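Local atomic coordinates of centrosome-associated zinc finger protein CP190 (Drosophila melanogaster, PDB entry 6ER1), a protein that organises chromatin domains and insulator boundaries, recruited by DNA-binding insulator proteins, and forms homodimers through the N-terminal BTB domain described here. Residues 27-32 and 45-50; 37-42 and 75-80; 58-63 and 112-117. All coordinates share one frame; numbering follows the deposited sequence.

Contact 1 of 3, residues 27-32 and 45-50; sequences NFFNKT and SQLKVH
Phe-29 meets the strand 46-49 with the rim of its ring: CE1 lies 3.4 Å from Lys-48 O, and the oxygen sits close to the ring plane, so that the carbonyl looks at the polarised C-H edge. With CG anti to the backbone N (chi1 176°), the end of the phenyl is brought up to the strand. There it lies alongside Val-49, pointing the same way, with CE1 4.1 Å from Val-49 CG1, and CZ reaches Leu-47 CD1 at 4.2 Å. His-50 fills the other end of the contact. Its CE1 comes within 4.1 Å of Phe-28 CB and also faces the backbone N of Phe-29, which lies near the imidazole plane.

No direct hydrogen bond joins the two segments; instead one water donates to both Phe-29 O and Lys-48 O, at 2.8 Å from each, and ties the helix end to the strand.

Further out, both imidazole nitrogens are taken, ND1 by the hydroxyl of Tyr-94 and NE2 by the carbonyl of Asp-33, which fixes the ring's rotation. Tyr-94 also stacks on Phe-29, so one residue of helix 83-95 positions both aromatic groups. Leu-52 of the second subunit packs on Phe-28 and His-50, placing this corner beside the dimer partner. Thr-32, with positive phi, ends helix 17-31 in a Schellman motif and turns the chain toward strand 37-40. A helix closing against the outermost strand of this chain's mixed sheet, next to the subunit interface, belongs to the homodimeric BTB/POZ fold.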
# COMPACT_ATOMS: atom_id res chain seq x y z
N ASN A 27 -2.44 10.40 0.39
CA ASN A 27 -3.68 10.91 0.90
C ASN A 27 -4.23 10.09 2.05
O ASN A 27 -4.70 10.62 3.05
CB ASN A 27 -4.70 11.08 -0.22
CG ASN A 27 -6.02 11.64 0.27
OD1 ASN A 27 -6.06 12.77 0.78
ND2 ASN A 27 -7.09 10.85 0.13
N PHE A 28 -4.21 8.78 1.90
CA PHE A 28 -4.64 7.93 3.00
C PHE A 28 -3.83 8.14 4.30
O PHE A 28 -4.37 8.11 5.41
CB PHE A 28 -4.58 6.45 2.61
CG PHE A 28 -5.54 6.04 1.50
CD1 PHE A 28 -6.76 6.70 1.28
CD2 PHE A 28 -5.17 5.01 0.67
CE1 PHE A 28 -7.60 6.29 0.27
CE2 PHE A 28 -6.02 4.56 -0.32
CZ PHE A 28 -7.22 5.21 -0.53
N PHE A 29 -2.53 8.27 4.14
CA PHE A 29 -1.64 8.54 5.26
C PHE A 29 -1.98 9.86 5.93
O PHE A 29 -2.14 9.89 7.14
CB PHE A 29 -0.18 8.52 4.78
CG PHE A 29 0.85 8.87 5.83
CD1 PHE A 29 0.89 8.22 7.04
CD2 PHE A 29 1.88 9.69 5.50
CE1 PHE A 29 1.85 8.48 7.96
CE2 PHE A 29 2.86 9.98 6.41
CZ PHE A 29 2.85 9.39 7.66
N ASN A 30 -2.22 10.90 5.13
CA ASN A 30 -2.55 12.21 5.67
C ASN A 30 -3.88 12.20 6.42
O ASN A 30 -4.02 12.88 7.41
CB ASN A 30 -2.60 13.24 4.54
CG ASN A 30 -1.26 13.47 3.86
OD1 ASN A 30 -0.21 13.14 4.40
ND2 ASN A 30 -1.30 14.00 2.65
N LYS A 31 -4.84 11.37 5.97
CA LYS A 31 -6.18 11.32 6.57
C LYS A 31 -6.30 10.19 7.61
O LYS A 31 -7.35 10.03 8.23
CB LYS A 31 -7.22 11.09 5.43
CG LYS A 31 -7.32 12.22 4.41
CD LYS A 31 -8.08 13.43 4.92
CE LYS A 31 -7.85 14.66 4.04
NZ LYS A 31 -8.22 14.43 2.61
N THR A 32 -5.24 9.39 7.77
CA THR A 32 -5.18 8.17 8.63
C THR A 32 -6.24 7.13 8.25
O THR A 32 -6.85 6.52 9.12
CB THR A 32 -5.22 8.45 10.14
OG1 THR A 32 -6.58 8.64 10.55
CG2 THR A 32 -4.37 9.62 10.44
N SER A 45 2.76 11.14 22.20
CA SER A 45 2.24 11.46 20.87
C SER A 45 2.29 10.19 20.00
O SER A 45 2.99 9.22 20.32
CB SER A 45 3.01 12.60 20.21
OG SER A 45 4.34 12.24 19.93
N GLN A 46 1.48 10.18 18.96
CA GLN A 46 1.31 9.01 18.13
C GLN A 46 1.41 9.35 16.67
O GLN A 46 1.02 10.43 16.23
CB GLN A 46 -0.04 8.37 18.42
CG GLN A 46 -0.18 7.82 19.82
CD GLN A 46 -1.51 7.15 20.08
OE1 GLN A 46 -2.52 7.46 19.44
NE2 GLN A 46 -1.52 6.25 21.04
N LEU A 47 1.88 8.36 15.91
CA LEU A 47 1.94 8.44 14.46
C LEU A 47 1.29 7.16 13.91
O LEU A 47 1.75 6.05 14.20
CB LEU A 47 3.38 8.52 13.99
CG LEU A 47 3.65 8.61 12.49
CD1 LEU A 47 2.95 9.80 11.86
CD2 LEU A 47 5.12 8.61 12.16
N LYS A 48 0.22 7.32 13.13
CA LYS A 48 -0.50 6.17 12.54
C LYS A 48 -0.03 5.91 11.13
O LYS A 48 0.04 6.84 10.33
CB LYS A 48 -1.99 6.42 12.56
CG LYS A 48 -2.50 6.50 13.99
CD LYS A 48 -3.98 6.72 14.16
CE LYS A 48 -4.30 6.66 15.67
NZ LYS A 48 -5.74 6.82 15.99
N VAL A 49 0.26 4.64 10.82
CA VAL A 49 0.90 4.29 9.58
C VAL A 49 0.24 3.01 9.03
O VAL A 49 -0.60 2.37 9.68
CB VAL A 49 2.43 4.09 9.80
CG1 VAL A 49 3.10 5.34 10.30
CG2 VAL A 49 2.70 2.93 10.76
N HIS A 50 0.70 2.61 7.86
CA HIS A 50 0.33 1.34 7.19
C HIS A 50 1.49 0.38 7.27
O HIS A 50 2.56 0.66 6.73
CB HIS A 50 -0.02 1.58 5.74
CG HIS A 50 -1.11 2.58 5.52
ND1 HIS A 50 -0.84 3.91 5.26
CD2 HIS A 50 -2.46 2.46 5.55
CE1 HIS A 50 -1.97 4.57 5.13
NE2 HIS A 50 -2.97 3.72 5.31
O HOH W 1 -1.07 9.27 9.67

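Contact 2 of 3, residues 37-42 and 75-80; sequences LTLQFR and LIMPNE
Met-77, just past strand 74-76, lays its side chain against Gln-40, Phe-41 and Leu-39, and it can be followed atom by atom. CB and CG both lie 3.5 Å from Gln-40 O, the carbonyl that also accepts the Met-77 N-H (N to O 3.0 Å, 170° at the hydrogen). CG then touches Phe-41 CE1 at 4.0 Å. Bends at chi2 (-60°) and chi3 (90°) fold the chain back, bringing SD near CB and CD2 of Leu-39 and setting CE 3.7 Å from Leu-39 CD2.

Leu-75 N to Thr-38 O and Gln-40 N to Leu-75 O, both 2.8 Å, complete the parallel ladder, the central pairing of the BTB sheet, whose two strands are separated in sequence by helices 51-57 and 60-67. Leu-39 and Leu-75 share the face that packs on helix 60-67, while Gln-40 and Ile-76 lie side by side on the other, the Ile-76 methyl CD1 running along the Gln-40 chain, whose OE1 is bound by Gln-46. With an alanine here in place of Met-77, Leu-39 CD2 and Phe-41 CE1 would probably lose their methionine neighbour and a gap would open between the two side chains. Past the ladder, a water donates to both Gln-40 O and Met-77 O.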
# COMPACT_ATOMS: atom_id res chain seq x y z
N LEU A 37 -1.31 0.37 12.19
CA LEU A 37 -0.22 0.35 13.15
C LEU A 37 -0.08 1.76 13.74
O LEU A 37 0.04 2.74 12.98
CB LEU A 37 1.07 -0.07 12.48
CG LEU A 37 2.34 -0.06 13.32
CD1 LEU A 37 2.24 -0.86 14.60
CD2 LEU A 37 3.52 -0.55 12.49
N THR A 38 -0.12 1.87 15.07
CA THR A 38 0.00 3.12 15.77
C THR A 38 1.31 3.10 16.53
O THR A 38 1.52 2.21 17.37
CB THR A 38 -1.19 3.36 16.71
OG1 THR A 38 -2.40 3.37 15.94
CG2 THR A 38 -1.07 4.68 17.46
N LEU A 39 2.19 4.06 16.21
CA LEU A 39 3.48 4.20 16.88
C LEU A 39 3.35 5.23 17.97
O LEU A 39 2.83 6.33 17.73
CB LEU A 39 4.55 4.67 15.90
CG LEU A 39 4.60 3.92 14.57
CD1 LEU A 39 5.63 4.51 13.67
CD2 LEU A 39 4.87 2.44 14.78
N GLN A 40 3.80 4.91 19.17
CA GLN A 40 3.73 5.82 20.30
C GLN A 40 5.10 6.23 20.82
O GLN A 40 5.92 5.34 21.13
CB GLN A 40 2.86 5.23 21.41
CG GLN A 40 2.65 6.23 22.56
CD GLN A 40 1.53 5.84 23.47
OE1 GLN A 40 0.44 5.50 23.02
NE2 GLN A 40 1.78 5.89 24.77
N PHE A 41 5.29 7.55 20.94
CA PHE A 41 6.53 8.14 21.41
C PHE A 41 6.54 8.37 22.93
O PHE A 41 5.50 8.26 23.59
CB PHE A 41 6.85 9.38 20.57
CG PHE A 41 6.94 9.09 19.11
CD1 PHE A 41 7.97 8.33 18.63
CD2 PHE A 41 6.00 9.59 18.23
CE1 PHE A 41 8.07 8.05 17.27
CE2 PHE A 41 6.10 9.35 16.89
CZ PHE A 41 7.13 8.56 16.39
N ARG A 42 7.71 8.69 23.47
CA ARG A 42 7.88 8.85 24.93
C ARG A 42 7.01 9.96 25.49
O ARG A 42 6.53 9.87 26.63
CB ARG A 42 9.35 9.10 25.30
CG ARG A 42 10.26 7.89 25.13
CD ARG A 42 11.66 8.14 25.70
NE ARG A 42 11.66 8.11 27.16
CZ ARG A 42 12.75 8.27 27.92
NH1 ARG A 42 12.64 8.24 29.24
NH2 ARG A 42 13.95 8.45 27.38
N LEU A 75 2.00 0.67 19.61
CA LEU A 75 3.30 0.10 19.81
C LEU A 75 4.24 1.14 20.45
O LEU A 75 4.45 2.24 19.89
CB LEU A 75 3.84 -0.37 18.47
CG LEU A 75 5.17 -1.11 18.47
CD1 LEU A 75 5.08 -2.37 19.32
CD2 LEU A 75 5.47 -1.47 17.04
N ILE A 76 4.84 0.79 21.57
CA ILE A 76 5.71 1.72 22.31
C ILE A 76 7.11 1.71 21.67
O ILE A 76 7.84 0.69 21.70
CB ILE A 76 5.82 1.33 23.78
CG1 ILE A 76 4.44 1.33 24.43
CG2 ILE A 76 6.80 2.25 24.49
CD1 ILE A 76 3.66 2.62 24.27
N MET A 77 7.47 2.82 21.06
CA MET A 77 8.75 2.91 20.37
C MET A 77 9.92 2.87 21.37
O MET A 77 9.82 3.44 22.45
CB MET A 77 8.83 4.22 19.59
CG MET A 77 7.88 4.25 18.39
SD MET A 77 8.14 2.98 17.14
CE MET A 77 7.10 1.63 17.68
N PRO A 78 11.02 2.22 21.00
CA PRO A 78 12.20 2.25 21.84
C PRO A 78 12.81 3.64 22.04
O PRO A 78 12.57 4.56 21.25
CB PRO A 78 13.18 1.33 21.14
CG PRO A 78 12.52 0.83 19.93
CD PRO A 78 11.20 1.44 19.77
N ASN A 79 13.58 3.80 23.10
CA ASN A 79 14.19 5.10 23.44
C ASN A 79 15.06 5.67 22.34
O ASN A 79 15.08 6.89 22.15
CB ASN A 79 14.99 4.98 24.72
CG ASN A 79 14.12 4.73 25.92
OD1 ASN A 79 12.93 5.05 25.92
ND2 ASN A 79 14.71 4.16 26.95
N GLU A 80 15.72 4.79 21.58
CA GLU A 80 16.60 5.25 20.50
C GLU A 80 15.88 5.52 19.20
O GLU A 80 16.55 5.88 18.22
CB GLU A 80 17.74 4.24 20.21
CG GLU A 80 17.38 2.93 19.48
CD GLU A 80 16.97 1.83 20.43
OE1 GLU A 80 16.49 2.15 21.56
OE2 GLU A 80 17.10 0.66 20.03
O HOH W 2 8.12 5.53 22.94

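Contact 3 of 3, residues 58-63 and 112-117; sequences TDYFNV and AKEMNM
Met-115 crosses Tyr-60 at about a right angle, laying its CG over one face of the ring, a CH-pi contact 4.0 Å from the centroid and 22° off the normal. The sulfur stands farther off and oblique to the same ring, a looser Met-aromatic contact. Through a bend at the sulfur, the methyl CE turns to meet both Thr-58 CG2 and Phe-61 CE2, each 3.9 Å away. Phe-61 and Tyr-60 both also meet Phe-81.

The tyrosine, with CG anti to the backbone N, reaches across to helix 105-115, where its hydroxyl donates to Glu-114 OE2 at 2.8 Å. Ring and carboxylate planes stand 75° apart, and the donor comes from above the carboxylate, 36° out of its plane. Thr-58 OG1 accepts from Tyr-60 N at 3.0 Å, an ST turn at the start of helix 60-67, and a water accepts from Asp-59 N and donates to Met-115 O. Asn-116 closes helix 105-115 with a Schellman motif.

Apolar packing of a methionine chain on aromatic rings joins the start of one helix to the end of another, with the Tyr-60 to Glu-114 hydrogen bond at its margin. There Glu-80 OE2 lies close to Glu-114 OE2, a proximity likely to raise the proton affinity of one carboxylate.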
# COMPACT_ATOMS: atom_id res chain seq x y z
N THR A 58 11.81 -2.04 5.04
CA THR A 58 12.53 -2.58 6.21
C THR A 58 11.75 -3.70 6.88
O THR A 58 10.53 -3.75 6.76
CB THR A 58 12.79 -1.45 7.24
OG1 THR A 58 13.67 -1.90 8.29
CG2 THR A 58 11.49 -0.89 7.82
N ASP A 59 12.44 -4.54 7.64
CA ASP A 59 11.76 -5.45 8.58
C ASP A 59 11.86 -4.99 10.05
O ASP A 59 11.38 -5.66 10.96
CB ASP A 59 12.29 -6.87 8.46
CG ASP A 59 11.84 -7.53 7.18
OD1 ASP A 59 10.61 -7.54 6.97
OD2 ASP A 59 12.72 -7.97 6.41
N TYR A 60 12.40 -3.80 10.27
CA TYR A 60 12.62 -3.33 11.65
C TYR A 60 11.31 -3.14 12.41
O TYR A 60 11.22 -3.47 13.59
CB TYR A 60 13.41 -2.08 11.62
CG TYR A 60 13.85 -1.58 12.98
CD1 TYR A 60 14.91 -2.15 13.67
CD2 TYR A 60 13.22 -0.46 13.53
CE1 TYR A 60 15.34 -1.62 14.90
CE2 TYR A 60 13.66 0.11 14.71
CZ TYR A 60 14.70 -0.46 15.40
OH TYR A 60 15.07 0.11 16.60
N PHE A 61 10.29 -2.57 11.76
CA PHE A 61 9.02 -2.42 12.44
C PHE A 61 8.39 -3.79 12.76
O PHE A 61 7.76 -3.93 13.79
CB PHE A 61 8.06 -1.52 11.68
CG PHE A 61 8.46 -0.06 11.71
CD1 PHE A 61 8.00 0.73 12.71
CD2 PHE A 61 9.26 0.51 10.73
CE1 PHE A 61 8.33 2.05 12.74
CE2 PHE A 61 9.61 1.84 10.77
CZ PHE A 61 9.12 2.59 11.77
N ASN A 62 8.64 -4.82 11.90
CA ASN A 62 8.23 -6.18 12.20
C ASN A 62 8.87 -6.67 13.51
O ASN A 62 8.21 -7.23 14.37
CB ASN A 62 8.49 -7.17 11.05
CG ASN A 62 7.65 -6.88 9.82
OD1 ASN A 62 6.48 -6.52 9.93
ND2 ASN A 62 8.23 -7.09 8.64
N VAL A 63 10.16 -6.41 13.65
CA VAL A 63 10.84 -6.84 14.88
C VAL A 63 10.36 -6.07 16.10
O VAL A 63 10.21 -6.66 17.16
CB VAL A 63 12.39 -6.91 14.71
CG1 VAL A 63 13.18 -6.47 15.93
CG2 VAL A 63 12.77 -8.35 14.39
N ALA A 112 19.34 4.22 10.13
CA ALA A 112 19.11 3.36 8.90
C ALA A 112 19.99 2.21 9.07
O ALA A 112 19.53 1.07 8.61
CB ALA A 112 19.46 4.16 7.70
N LYS A 113 21.17 2.23 9.58
CA LYS A 113 22.03 1.06 9.79
C LYS A 113 21.46 0.15 10.82
O LYS A 113 21.42 -1.15 10.61
CB LYS A 113 23.49 1.44 10.15
CG LYS A 113 24.28 2.07 9.03
CD LYS A 113 25.67 2.46 9.53
CE LYS A 113 26.70 2.80 8.46
NZ LYS A 113 27.82 1.88 8.19
N GLU A 114 20.87 0.58 11.90
CA GLU A 114 20.25 -0.26 12.89
C GLU A 114 19.04 -0.99 12.29
O GLU A 114 18.80 -2.15 12.72
CB GLU A 114 19.81 0.65 14.10
CG GLU A 114 18.95 -0.04 15.16
CD GLU A 114 18.73 0.68 16.46
OE1 GLU A 114 19.57 1.53 16.78
OE2 GLU A 114 17.75 0.32 17.22
N MET A 115 18.33 -0.37 11.40
CA MET A 115 17.12 -0.91 10.78
C MET A 115 17.50 -1.83 9.62
O MET A 115 16.61 -2.56 9.14
CB MET A 115 16.25 0.17 10.19
CG MET A 115 15.71 1.17 11.20
SD MET A 115 14.86 2.55 10.39
CE MET A 115 13.39 1.72 9.92
N ASN A 116 18.71 -1.76 9.16
CA ASN A 116 19.19 -2.32 7.88
C ASN A 116 18.31 -1.86 6.79
O ASN A 116 17.90 -2.65 5.88
CB ASN A 116 19.37 -3.85 7.87
CG ASN A 116 20.28 -4.24 6.75
OD1 ASN A 116 21.32 -3.64 6.51
ND2 ASN A 116 19.83 -5.30 5.98
N MET A 117 17.91 -0.62 6.71
CA MET A 117 17.07 -0.07 5.71
C MET A 117 17.90 0.31 4.52
O MET A 117 18.27 1.46 4.26
CB MET A 117 16.26 1.12 6.25
CG MET A 117 15.23 1.66 5.31
SD MET A 117 14.22 2.89 6.18
CE MET A 117 13.33 3.60 4.84
O HOH W 3 15.42 -4.19 7.46

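Contacts 1 and 2 share one sheet: strand 37-40 stands between 46-49 and 74-76, and the pair Leu-39 N to Leu-47 O links them directly. Contact 2 rests on backbone hydrogen bonds within the sheet, whereas contact 1 sets a helix end against strand 46-49 through an aromatic ring and a water, beside the second subunit. Contact 3, a buried helix-to-helix junction, lies across the chain's centre from contact 1, about 20 Å between centres. Contact 2 reaches it through Leu-39 on Phe-61 in the interior and through Pro-78 beside the Tyr-60 hydroxyl. Contacts 1 and 2 are only partly buried.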